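Local coordinates for protein inorganic pyrophosphatase (Neisseria gonorrhoeae, PDB 5TEA) that probably catalyses the magnesium-dependent hydrolysis of inorganic pyrophosphate to two phosphate ions, working as a homohexamer, at residues G19-G23 / G24-V28; K130-S133 / D134-Q137. All coordinates share one frame; numbering follows the deposited sequence.

Contact 1: G19-G23 / G24-V28; sequences GDVDG and GIINV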
loop_
_atom_site.group_PDB
_atom_site.type_symbol
_atom_site.label_atom_id
_atom_site.label_comp_id
_atom_site.label_asym_id
_atom_site.label_seq_id
_atom_site.Cartn_x
_atom_site.Cartn_y
_atom_site.Cartn_z
ATOM N N GLY B 19 27.581 -4.875 -19.304
ATOM C CA GLY B 19 26.913 -6.048 -19.849
ATOM C C GLY B 19 26.989 -6.149 -21.364
ATOM O O GLY B 19 27.913 -5.615 -21.989
ATOM N N ASP B 20 26.007 -6.821 -21.971
ATOM C CA ASP B 20 26.049 -7.179 -23.396
ATOM C C ASP B 20 25.359 -6.085 -24.209
ATOM O O ASP B 20 24.226 -6.229 -24.670
ATOM C CB ASP B 20 25.393 -8.543 -23.620
ATOM C CG ASP B 20 25.493 -9.026 -25.066
ATOM O OD1 ASP B 20 26.079 -8.324 -25.912
ATOM O OD2 ASP B 20 24.972 -10.121 -25.358
ATOM N N VAL B 21 26.077 -4.973 -24.405
ATOM C CA VAL B 21 25.482 -3.814 -25.069
ATOM C C VAL B 21 25.039 -4.177 -26.479
ATOM O O VAL B 21 23.909 -3.882 -26.889
ATOM C CB VAL B 21 26.464 -2.629 -25.075
ATOM C CG1 VAL B 21 25.818 -1.419 -25.740
ATOM C CG2 VAL B 21 26.902 -2.311 -23.654
ATOM N N ASP B 22 25.927 -4.822 -27.246
ATOM C CA ASP B 22 25.591 -5.230 -28.609
ATOM C C ASP B 22 24.361 -6.135 -28.637
ATOM O O ASP B 22 23.506 -6.003 -29.519
ATOM C CB ASP B 22 26.778 -5.950 -29.255
ATOM C CG ASP B 22 27.804 -4.993 -29.842
ATOM O OD1 ASP B 22 27.550 -3.776 -29.864
ATOM O OD2 ASP B 22 28.868 -5.467 -30.290
ATOM N N GLY B 23 24.250 -7.056 -27.682
ATOM C CA GLY B 23 23.078 -7.914 -27.636
ATOM C C GLY B 23 21.825 -7.257 -27.090
ATOM O O GLY B 23 20.751 -7.865 -27.134
ATOM N N GLY B 24 21.940 -6.040 -26.580
ATOM C CA GLY B 24 20.812 -5.326 -26.019
ATOM C C GLY B 24 20.380 -5.774 -24.645
ATOM O O GLY B 24 19.290 -5.399 -24.204
ATOM N N ILE B 25 21.181 -6.571 -23.954
ATOM C CA ILE B 25 20.884 -6.994 -22.585
ATOM C C ILE B 25 21.991 -6.417 -21.719
ATOM O O ILE B 25 23.133 -6.880 -21.786
ATOM C CB ILE B 25 20.809 -8.523 -22.444
ATOM C CG1 ILE B 25 19.884 -9.114 -23.508
ATOM C CG2 ILE B 25 20.323 -8.916 -21.019
ATOM C CD1 ILE B 25 18.460 -8.687 -23.372
ATOM N N ILE B 26 21.668 -5.391 -20.922
ATOM C CA ILE B 26 22.666 -4.668 -20.144
ATOM C C ILE B 26 22.384 -4.844 -18.655
ATOM O O ILE B 26 21.319 -5.309 -18.254
ATOM C CB ILE B 26 22.694 -3.175 -20.501
ATOM C CG1 ILE B 26 21.361 -2.530 -20.094
ATOM C CG2 ILE B 26 23.036 -3.005 -21.992
ATOM C CD1 ILE B 26 21.290 -1.048 -20.347
ATOM N N ASN B 27 23.343 -4.408 -17.831
ATOM C CA ASN B 27 23.175 -4.429 -16.381
ATOM C C ASN B 27 22.684 -3.064 -15.920
ATOM O O ASN B 27 23.222 -2.034 -16.338
ATOM C CB ASN B 27 24.488 -4.800 -15.678
ATOM C CG ASN B 27 24.946 -6.214 -16.006
ATOM O OD1 ASN B 27 24.129 -7.116 -16.142
ATOM N ND2 ASN B 27 26.250 -6.403 -16.158
ATOM N N VAL B 28 21.665 -3.063 -15.063
ATOM C CA VAL B 28 21.050 -1.841 -14.552
ATOM C C VAL B 28 20.969 -1.944 -13.039
ATOM O O VAL B 28 20.635 -3.004 -12.500
ATOM C CB VAL B 28 19.646 -1.618 -15.169
ATOM C CG1 VAL B 28 18.901 -0.493 -14.455
ATOM C CG2 VAL B 28 19.805 -1.284 -16.650
#
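D20 and I25 face each other as a hydrogen-bonded antiparallel pair, joined in both directions by their backbones: D20 N gives its hydrogen to I25 O at 2.9 Å, and I25 N returns one to D20 O at 3.1 Å. Between them the chain reverses through a type I turn from V21 to G24, closed by G24 N on V21 O at 2.9 Å. Because G24 and I25 both stand opposite D20, the hairpin ends in a G1 beta bulge, and G24 holds the positive phi (77°) that favours glycine there. The D20 carboxylate reaches forward over the turn: with CG anti to the backbone N (chi1 -176°), OD1 receives G23 N at 2.8 Å from above the carboxylate plane, an Asx motif that satisfies the amide of the third turn residue. D22 OD1 is paired in a salt bridge with K175, while N27 ND2, 3.7 Å from G19 N, gives its hydrogen bond to T17 O. On the side away from the D20 carboxylate, V21 CG2 meets I26 CG2 at 4.3 Å. These two side chains also pack on I174 of helix 167-183, and the salt bridge of D22 reaches the same helix. On its other edge, strand 25-32 pairs antiparallel with strand 94-107, so the hairpin adds the short strand 19-20 to the main sheet beneath the C-terminal helix.

Contact 2: K130-S133 / D134-Q137; sequences KTLS and DLPQ
D134 turns its carboxylate back along the chain to the two amides at the start of the segment, with T131 lying across it. D134 CG stands anti to its carbonyl carbon (chi1 -68°), which brings D134 OD2 to K130 N at 2.9 Å and to T131 N at 3.2 Å. The two donors come from different directions: K130 N meets the anti lone pair of OD2, along a nearly straight bond (163° at the hydrogen), whereas T131 N approaches from above the carboxylate plane. Two bonds to one oxygen thus fix the rotation of the group. The T131 side chain crosses that of D134 obliquely, its OG1 resting 3.3 Å from D134 CG. The same hydroxyl is hydrogen-bonded to S133 OG at 3.0 Å, linking the two hydroxyls across one flank of the turn, and either could be the donor. D134 N in turn bonds back to T131 O, closing the loop from the backbone side.

The second half is gathered round L132 O, which accepts two hydrogens from opposite faces of its carbonyl plane: L135 N at 3.0 Å and Q137 NE2 at 3.2 Å. The Q137 chain bends at chi2 (-58°) to bring its amide back, and NE2 also gives to L135 O at 2.8 Å, with both acceptors close to the amide plane. One flat NH2 group thereby spans two carbonyls. L132 and L135 stand on another flank, in loose apolar contact through L132 CD2 and L135 CD1, 4.4 Å apart. Both reach I140 of helix 137-149, and L135 also touches I100 of strand 94-107. A short 3-10 turn, L132 to D134, precedes that helix, with P136 at the N-cap position and packed on N125 of a neighbouring subunit.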
loop_
_atom_site.group_PDB
_atom_site.type_symbol
_atom_site.label_atom_id
_atom_site.label_comp_id
_atom_site.label_asym_id
_atom_site.label_seq_id
_atom_site.Cartn_x
_atom_site.Cartn_y
_atom_site.Cartn_z
ATOM N N LYS B 130 9.516 -5.268 -26.435
ATOM C CA LYS B 130 10.842 -5.264 -27.029
ATOM C C LYS B 130 11.196 -3.953 -27.705
ATOM O O LYS B 130 12.386 -3.705 -27.934
ATOM C CB LYS B 130 10.981 -6.417 -28.042
ATOM C CG LYS B 130 10.921 -7.796 -27.362
ATOM C CD LYS B 130 11.149 -8.970 -28.308
ATOM C CE LYS B 130 11.125 -10.288 -27.533
ATOM N NZ LYS B 130 11.178 -11.489 -28.432
ATOM N N THR B 131 10.211 -3.120 -28.040
ATOM C CA THR B 131 10.418 -1.809 -28.646
ATOM C C THR B 131 9.543 -0.798 -27.927
ATOM O O THR B 131 8.616 -1.164 -27.211
ATOM C CB THR B 131 10.050 -1.803 -30.136
ATOM O OG1 THR B 131 8.637 -2.009 -30.261
ATOM C CG2 THR B 131 10.793 -2.887 -30.885
ATOM N N LEU B 132 9.805 0.491 -28.160
ATOM C CA LEU B 132 8.962 1.521 -27.557
ATOM C C LEU B 132 7.523 1.423 -28.053
ATOM O O LEU B 132 6.581 1.671 -27.294
ATOM C CB LEU B 132 9.524 2.915 -27.858
ATOM C CG LEU B 132 10.808 3.346 -27.138
ATOM C CD1 LEU B 132 11.192 4.741 -27.565
ATOM C CD2 LEU B 132 10.645 3.293 -25.646
ATOM N N SER B 133 7.340 1.088 -29.332
ATOM C CA SER B 133 6.000 0.985 -29.906
ATOM C C SER B 133 5.188 -0.145 -29.282
ATOM O O SER B 133 3.961 -0.178 -29.457
ATOM C CB SER B 133 6.100 0.771 -31.415
ATOM O OG SER B 133 6.447 -0.581 -31.667
ATOM N N ASP B 134 5.841 -1.089 -28.588
ATOM C CA ASP B 134 5.096 -2.138 -27.889
ATOM C C ASP B 134 4.397 -1.597 -26.647
ATOM O O ASP B 134 3.396 -2.169 -26.208
ATOM C CB ASP B 134 6.016 -3.284 -27.479
ATOM C CG ASP B 134 6.541 -4.068 -28.664
ATOM O OD1 ASP B 134 5.933 -3.974 -29.763
ATOM O OD2 ASP B 134 7.553 -4.763 -28.474
ATOM N N LEU B 135 4.926 -0.529 -26.061
ATOM C CA LEU B 135 4.300 0.084 -24.889
ATOM C C LEU B 135 3.051 0.855 -25.304
ATOM O O LEU B 135 2.948 1.311 -26.442
ATOM C CB LEU B 135 5.283 1.047 -24.213
ATOM C CG LEU B 135 6.594 0.485 -23.682
ATOM C CD1 LEU B 135 7.484 1.604 -23.149
ATOM C CD2 LEU B 135 6.295 -0.530 -22.599
ATOM N N PRO B 136 2.086 1.038 -24.395
ATOM C CA PRO B 136 0.998 1.977 -24.693
ATOM C C PRO B 136 1.591 3.356 -24.942
ATOM O O PRO B 136 2.424 3.844 -24.173
ATOM C CB PRO B 136 0.116 1.953 -23.434
ATOM C CG PRO B 136 0.707 0.969 -22.511
ATOM C CD PRO B 136 1.863 0.272 -23.162
ATOM N N GLN B 137 1.184 3.967 -26.048
ATOM C CA GLN B 137 1.797 5.231 -26.417
ATOM C C GLN B 137 1.429 6.323 -25.423
ATOM O O GLN B 137 2.199 7.267 -25.242
ATOM C CB GLN B 137 1.398 5.591 -27.846
ATOM C CG GLN B 137 1.933 4.559 -28.851
ATOM C CD GLN B 137 3.463 4.405 -28.797
ATOM O OE1 GLN B 137 4.187 5.152 -29.462
ATOM N NE2 GLN B 137 3.957 3.443 -27.996
#

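Overall arrangement
From the N terminus the chain first meets contact 1, a tight hairpin that brings the start of strand 25-32 back along strand 19-20. The main sheet is then built up, and strand 110-119 leads into the long loop where contact 2 forms a turn just before helix 137-149. The two neither nest nor cross: the first is complete long before the second begins. Their centres lie about 19 Å apart and their nearest atoms about 8 Å, without touching. Strand 94-107 is common ground, since it pairs with strand 25-32 and meets L135. Contact 1 ties the sheet edge to helix 167-183, contact 2 the approach of helix 137-149 to the sheet.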